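Local coordinates for periplasmic binding protein (Veillonella parvula, PDB 4N01) that probably captures a solute in the periplasm for uptake into the cell, as periplasmic binding proteins of transport systems do, at residues A[120-132]-A[145-159]. Residues are numbered along the deposited sequence; the frame is centred on the assembly and turned at random.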
loop_
_atom_site.group_PDB
_atom_site.type_symbol
_atom_site.label_atom_id
_atom_site.label_comp_id
_atom_site.label_asym_id
_atom_site.label_seq_id
_atom_site.Cartn_x
_atom_site.Cartn_y
_atom_site.Cartn_z
ATOM N N PHE A 120 -23.255 0.866 6.488
ATOM C CA PHE A 120 -22.475 -0.362 6.530
ATOM C C PHE A 120 -23.402 -1.555 6.771
ATOM O O PHE A 120 -23.395 -2.515 6.003
ATOM C CB PHE A 120 -21.406 -0.253 7.618
ATOM C CG PHE A 120 -20.589 -1.502 7.812
ATOM C CD1 PHE A 120 -19.534 -1.800 6.963
ATOM C CD2 PHE A 120 -20.858 -2.365 8.868
ATOM C CE1 PHE A 120 -18.775 -2.945 7.150
ATOM C CE2 PHE A 120 -20.094 -3.509 9.064
ATOM C CZ PHE A 120 -19.060 -3.800 8.203
HETATM N N MSE A 121 -24.224 -1.477 7.814
HETATM C CA MSE A 121 -25.110 -2.590 8.166
HETATM C C MSE A 121 -26.190 -2.845 7.117
HETATM O O MSE A 121 -26.740 -3.945 7.045
HETATM C CB MSE A 121 -25.770 -2.367 9.537
HETATM C CG MSE A 121 -24.841 -2.547 10.731
HETATM SE SE MSE A 121 -23.795 -4.197 10.689
HETATM C CE MSE A 121 -25.265 -5.489 10.618
ATOM N N SER A 122 -26.484 -1.836 6.302
ATOM C CA SER A 122 -27.576 -1.936 5.330
ATOM C C SER A 122 -27.323 -2.983 4.248
ATOM O O SER A 122 -28.266 -3.446 3.612
ATOM C CB SER A 122 -27.875 -0.577 4.680
ATOM O OG SER A 122 -26.926 -0.271 3.668
ATOM N N VAL A 123 -26.062 -3.361 4.034
ATOM C CA VAL A 123 -25.752 -4.363 3.012
ATOM C C VAL A 123 -25.550 -5.753 3.605
ATOM O O VAL A 123 -25.066 -6.660 2.921
ATOM C CB VAL A 123 -24.528 -3.984 2.151
ATOM C CG1 VAL A 123 -24.820 -2.729 1.339
ATOM C CG2 VAL A 123 -23.289 -3.799 3.019
ATOM N N LYS A 124 -25.939 -5.899 4.868
ATOM C CA LYS A 124 -25.834 -7.164 5.599
ATOM C C LYS A 124 -24.444 -7.790 5.507
ATOM O O LYS A 124 -24.322 -8.940 5.074
ATOM C CB LYS A 124 -26.871 -8.172 5.084
ATOM C CG LYS A 124 -28.244 -7.582 4.830
ATOM C CD LYS A 124 -29.178 -8.633 4.242
ATOM C CE LYS A 124 -30.541 -8.050 3.895
ATOM N NZ LYS A 124 -31.385 -9.034 3.152
ATOM N N PRO A 125 -23.400 -7.049 5.923
ATOM C CA PRO A 125 -22.029 -7.552 5.768
ATOM C C PRO A 125 -21.760 -8.744 6.676
ATOM O O PRO A 125 -22.359 -8.844 7.751
ATOM C CB PRO A 125 -21.175 -6.369 6.226
ATOM C CG PRO A 125 -22.046 -5.654 7.216
ATOM C CD PRO A 125 -23.439 -5.780 6.675
ATOM N N ASP A 126 -20.864 -9.632 6.253
ATOM C CA ASP A 126 -20.467 -10.757 7.093
ATOM C C ASP A 126 -18.953 -10.790 7.264
ATOM O O ASP A 126 -18.421 -11.564 8.063
ATOM C CB ASP A 126 -21.010 -12.090 6.548
ATOM C CG ASP A 126 -20.565 -12.387 5.112
ATOM O OD1 ASP A 126 -19.869 -11.555 4.486
ATOM O OD2 ASP A 126 -20.943 -13.467 4.595
ATOM N N PHE A 127 -18.271 -9.912 6.533
ATOM C CA PHE A 127 -16.812 -9.847 6.546
ATOM C C PHE A 127 -16.405 -8.424 6.198
ATOM O O PHE A 127 -17.000 -7.813 5.308
ATOM C CB PHE A 127 -16.255 -10.821 5.503
ATOM C CG PHE A 127 -14.751 -10.791 5.354
ATOM C CD1 PHE A 127 -13.956 -11.676 6.061
ATOM C CD2 PHE A 127 -14.141 -9.903 4.473
ATOM C CE1 PHE A 127 -12.568 -11.669 5.910
ATOM C CE2 PHE A 127 -12.750 -9.890 4.311
ATOM C CZ PHE A 127 -11.968 -10.779 5.032
ATOM N N ALA A 128 -15.403 -7.891 6.894
ATOM C CA ALA A 128 -14.925 -6.543 6.591
ATOM C C ALA A 128 -13.417 -6.540 6.634
ATOM O O ALA A 128 -12.829 -7.239 7.456
ATOM C CB ALA A 128 -15.480 -5.538 7.583
ATOM N N THR A 129 -12.793 -5.765 5.748
ATOM C CA THR A 129 -11.335 -5.654 5.733
ATOM C C THR A 129 -10.943 -4.232 5.354
ATOM O O THR A 129 -11.753 -3.499 4.786
ATOM C CB THR A 129 -10.704 -6.650 4.735
ATOM O OG1 THR A 129 -9.269 -6.561 4.805
ATOM C CG2 THR A 129 -11.161 -6.339 3.312
ATOM N N GLY A 130 -9.711 -3.840 5.673
ATOM C CA GLY A 130 -9.252 -2.482 5.420
ATOM C C GLY A 130 -8.036 -2.144 6.261
ATOM O O GLY A 130 -7.556 -2.988 7.019
ATOM N N TRP A 131 -7.523 -0.923 6.124
ATOM C CA TRP A 131 -6.500 -0.430 7.035
ATOM C C TRP A 131 -7.092 -0.390 8.445
ATOM O O TRP A 131 -8.306 -0.241 8.600
ATOM C CB TRP A 131 -6.049 0.961 6.604
ATOM C CG TRP A 131 -5.122 0.973 5.422
ATOM C CD1 TRP A 131 -5.470 1.097 4.104
ATOM C CD2 TRP A 131 -3.689 0.863 5.450
ATOM N NE1 TRP A 131 -4.341 1.073 3.313
ATOM C CE2 TRP A 131 -3.237 0.933 4.114
ATOM C CE3 TRP A 131 -2.748 0.715 6.473
ATOM C CZ2 TRP A 131 -1.878 0.864 3.777
ATOM C CZ3 TRP A 131 -1.399 0.651 6.138
ATOM C CH2 TRP A 131 -0.981 0.720 4.801
ATOM N N PRO A 132 -6.250 -0.568 9.471
ATOM C CA PRO A 132 -6.669 -0.569 10.876
ATOM C C PRO A 132 -7.533 0.621 11.281
ATOM O O PRO A 132 -8.475 0.430 12.050
ATOM C CB PRO A 132 -5.335 -0.529 11.629
ATOM C CG PRO A 132 -4.415 -1.283 10.748
ATOM C CD PRO A 132 -4.823 -0.905 9.334
HETATM N N MSE A 145 -19.044 -3.944 14.975
HETATM C CA MSE A 145 -19.133 -4.948 13.920
HETATM C C MSE A 145 -19.131 -6.355 14.502
HETATM O O MSE A 145 -19.917 -7.217 14.106
HETATM C CB MSE A 145 -17.946 -4.821 12.972
HETATM C CG MSE A 145 -17.881 -3.522 12.216
HETATM SE SE MSE A 145 -16.520 -3.710 10.861
HETATM C CE MSE A 145 -16.599 -1.896 10.128
ATOM N N ILE A 146 -18.220 -6.587 15.438
ATOM C CA ILE A 146 -18.119 -7.888 16.089
ATOM C C ILE A 146 -19.412 -8.251 16.826
ATOM O O ILE A 146 -19.826 -9.409 16.810
ATOM C CB ILE A 146 -16.858 -7.945 16.988
ATOM C CG1 ILE A 146 -15.615 -7.791 16.105
ATOM C CG2 ILE A 146 -16.797 -9.235 17.771
ATOM C CD1 ILE A 146 -14.304 -7.615 16.880
ATOM N N SER A 147 -20.071 -7.261 17.429
ATOM C CA SER A 147 -21.396 -7.470 18.027
ATOM C C SER A 147 -22.394 -8.059 17.041
ATOM O O SER A 147 -23.279 -8.829 17.422
ATOM C CB SER A 147 -21.969 -6.151 18.552
ATOM O OG SER A 147 -21.494 -5.876 19.854
ATOM N N GLN A 148 -22.248 -7.688 15.773
ATOM C CA GLN A 148 -23.182 -8.100 14.736
ATOM C C GLN A 148 -22.640 -9.275 13.935
ATOM O O GLN A 148 -23.077 -9.511 12.808
ATOM C CB GLN A 148 -23.464 -6.918 13.804
ATOM C CG GLN A 148 -23.982 -5.686 14.528
ATOM C CD GLN A 148 -25.367 -5.897 15.105
ATOM O OE1 GLN A 148 -26.296 -6.268 14.388
ATOM N NE2 GLN A 148 -25.509 -5.668 16.407
ATOM N N LYS A 149 -21.672 -9.985 14.517
ATOM C CA LYS A 149 -21.121 -11.216 13.938
ATOM C C LYS A 149 -20.318 -11.019 12.650
ATOM O O LYS A 149 -20.066 -11.974 11.914
ATOM C CB LYS A 149 -22.220 -12.265 13.720
ATOM C CG LYS A 149 -23.028 -12.603 14.970
ATOM C CD LYS A 149 -24.241 -13.459 14.617
ATOM C CE LYS A 149 -24.936 -14.002 15.861
ATOM N NZ LYS A 149 -26.153 -14.790 15.516
ATOM N N VAL A 150 -19.895 -9.789 12.381
ATOM C CA VAL A 150 -19.022 -9.536 11.240
ATOM C C VAL A 150 -17.605 -10.018 11.565
ATOM O O VAL A 150 -17.075 -9.703 12.633
ATOM C CB VAL A 150 -18.973 -8.024 10.897
ATOM C CG1 VAL A 150 -17.983 -7.750 9.760
ATOM C CG2 VAL A 150 -20.372 -7.510 10.549
ATOM N N ASN A 151 -17.003 -10.783 10.654
ATOM C CA ASN A 151 -15.595 -11.173 10.763
ATOM C C ASN A 151 -14.696 -10.085 10.190
ATOM O O ASN A 151 -14.915 -9.628 9.066
ATOM C CB ASN A 151 -15.354 -12.487 10.010
ATOM C CG ASN A 151 -16.020 -13.680 10.687
ATOM O OD1 ASN A 151 -15.971 -13.812 11.912
ATOM N ND2 ASN A 151 -16.651 -14.546 9.897
ATOM N N ILE A 152 -13.679 -9.671 10.947
ATOM C CA ILE A 152 -12.783 -8.618 10.490
ATOM C C ILE A 152 -11.403 -9.203 10.242
ATOM O O ILE A 152 -10.873 -9.936 11.082
ATOM C CB ILE A 152 -12.643 -7.504 11.541
ATOM C CG1 ILE A 152 -14.018 -6.937 11.894
ATOM C CG2 ILE A 152 -11.729 -6.398 11.026
ATOM C CD1 ILE A 152 -13.990 -5.906 13.017
ATOM N N TRP A 153 -10.822 -8.881 9.092
ATOM C CA TRP A 153 -9.482 -9.351 8.753
ATOM C C TRP A 153 -8.666 -8.191 8.238
ATOM O O TRP A 153 -9.139 -7.421 7.401
ATOM C CB TRP A 153 -9.550 -10.412 7.654
ATOM C CG TRP A 153 -8.196 -10.875 7.226
ATOM C CD1 TRP A 153 -7.374 -11.727 7.900
ATOM C CD2 TRP A 153 -7.495 -10.498 6.032
ATOM N NE1 TRP A 153 -6.208 -11.911 7.198
ATOM C CE2 TRP A 153 -6.259 -11.168 6.046
ATOM C CE3 TRP A 153 -7.797 -9.660 4.953
ATOM C CZ2 TRP A 153 -5.319 -11.030 5.023
ATOM C CZ3 TRP A 153 -6.866 -9.526 3.933
ATOM C CH2 TRP A 153 -5.642 -10.211 3.978
ATOM N N ILE A 154 -7.434 -8.070 8.716
ATOM C CA ILE A 154 -6.546 -6.995 8.269
ATOM C C ILE A 154 -5.227 -7.592 7.796
ATOM O O ILE A 154 -4.629 -8.401 8.515
ATOM C CB ILE A 154 -6.250 -6.016 9.424
ATOM C CG1 ILE A 154 -7.555 -5.362 9.896
ATOM C CG2 ILE A 154 -5.237 -4.950 8.989
ATOM C CD1 ILE A 154 -7.403 -4.573 11.173
ATOM N N PRO A 155 -4.786 -7.224 6.581
ATOM C CA PRO A 155 -3.485 -7.709 6.101
ATOM C C PRO A 155 -2.381 -7.428 7.122
ATOM O O PRO A 155 -2.283 -6.313 7.661
ATOM C CB PRO A 155 -3.255 -6.900 4.825
ATOM C CG PRO A 155 -4.664 -6.632 4.299
ATOM C CD PRO A 155 -5.497 -6.422 5.565
ATOM N N GLU A 156 -1.569 -8.439 7.406
ATOM C CA GLU A 156 -0.427 -8.244 8.292
ATOM C C GLU A 156 0.509 -7.167 7.774
ATOM O O GLU A 156 1.213 -6.527 8.558
ATOM C CB GLU A 156 0.342 -9.552 8.482
ATOM C CG GLU A 156 -0.436 -10.614 9.260
ATOM C CD GLU A 156 -0.637 -10.245 10.722
ATOM O OE1 GLU A 156 0.293 -9.660 11.325
ATOM O OE2 GLU A 156 -1.727 -10.539 11.266
ATOM N N SER A 157 0.523 -6.963 6.459
ATOM C CA SER A 157 1.455 -5.998 5.865
ATOM C C SER A 157 1.081 -4.569 6.259
ATOM O O SER A 157 1.859 -3.627 6.085
ATOM C CB SER A 157 1.529 -6.161 4.337
ATOM O OG SER A 157 0.245 -6.021 3.741
HETATM N N MSE A 158 -0.122 -4.420 6.793
HETATM C CA MSE A 158 -0.622 -3.122 7.221
HETATM C C MSE A 158 -0.583 -2.942 8.736
HETATM O O MSE A 158 -1.055 -1.930 9.247
HETATM C CB MSE A 158 -2.065 -2.943 6.736
HETATM C CG MSE A 158 -2.219 -3.017 5.229
HETATM SE SE MSE A 158 -4.107 -2.892 4.768
HETATM C CE MSE A 158 -3.798 -3.110 2.879
ATOM N N LEU A 159 -0.005 -3.906 9.448
ATOM C CA LEU A 159 -0.071 -3.919 10.915
ATOM C C LEU A 159 1.193 -3.491 11.653
ATOM O O LEU A 159 1.137 -3.183 12.848
ATOM C CB LEU A 159 -0.489 -5.302 11.427
ATOM C CG LEU A 159 -1.960 -5.628 11.200
ATOM C CD1 LEU A 159 -2.314 -6.986 11.803
ATOM C CD2 LEU A 159 -2.807 -4.533 11.819
HETATM O O HOH W 1 -17.180 -14.005 7.272
#
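W131 lies flat against the selenomethionine M158, whose chain crosses the indole at about a right angle. M158 SE sits over the face, 3.9 Å from the centroid of the five-membered ring, and M158 CG is 3.8 Å from the centroid of the six-membered ring. The chain of M158, straight at chi2 (176°), carries its CB, CG and SE along the indole face from the six-membered ring to the five-membered ring. With an alanine here instead of W131, M158 CG and SE would probably lose the aromatic surface they rest on, leaving that chain freer to turn.

At the other end, the F120 ring is sandwiched between P125 CG on one face and CE of the selenomethionine M145 on the other, 3.7 Å from F120 CZ; V150 CG2 approaches the ring edge. M145 SE also reaches A128 CB, beside V150 CG1.

Between these ends, strands 127-129 and 151-153 run parallel, joined by backbone hydrogen bonds, among them A128 N to N151 O at 2.8 Å. T129 OG1, swung anti to its own nitrogen (chi1 -177°), donates to W153 O at 2.7 Å, tilted 30° from the carbonyl plane. On the same face F127 and W153 lie side by side, F127 CZ 3.6 Å from W153 CB. Helix 142-147, closed by a Schellman motif at K149, connects the strands in a beta-alpha-beta crossover at the edge of the five-stranded parallel sheet of this alpha/beta binding-protein fold.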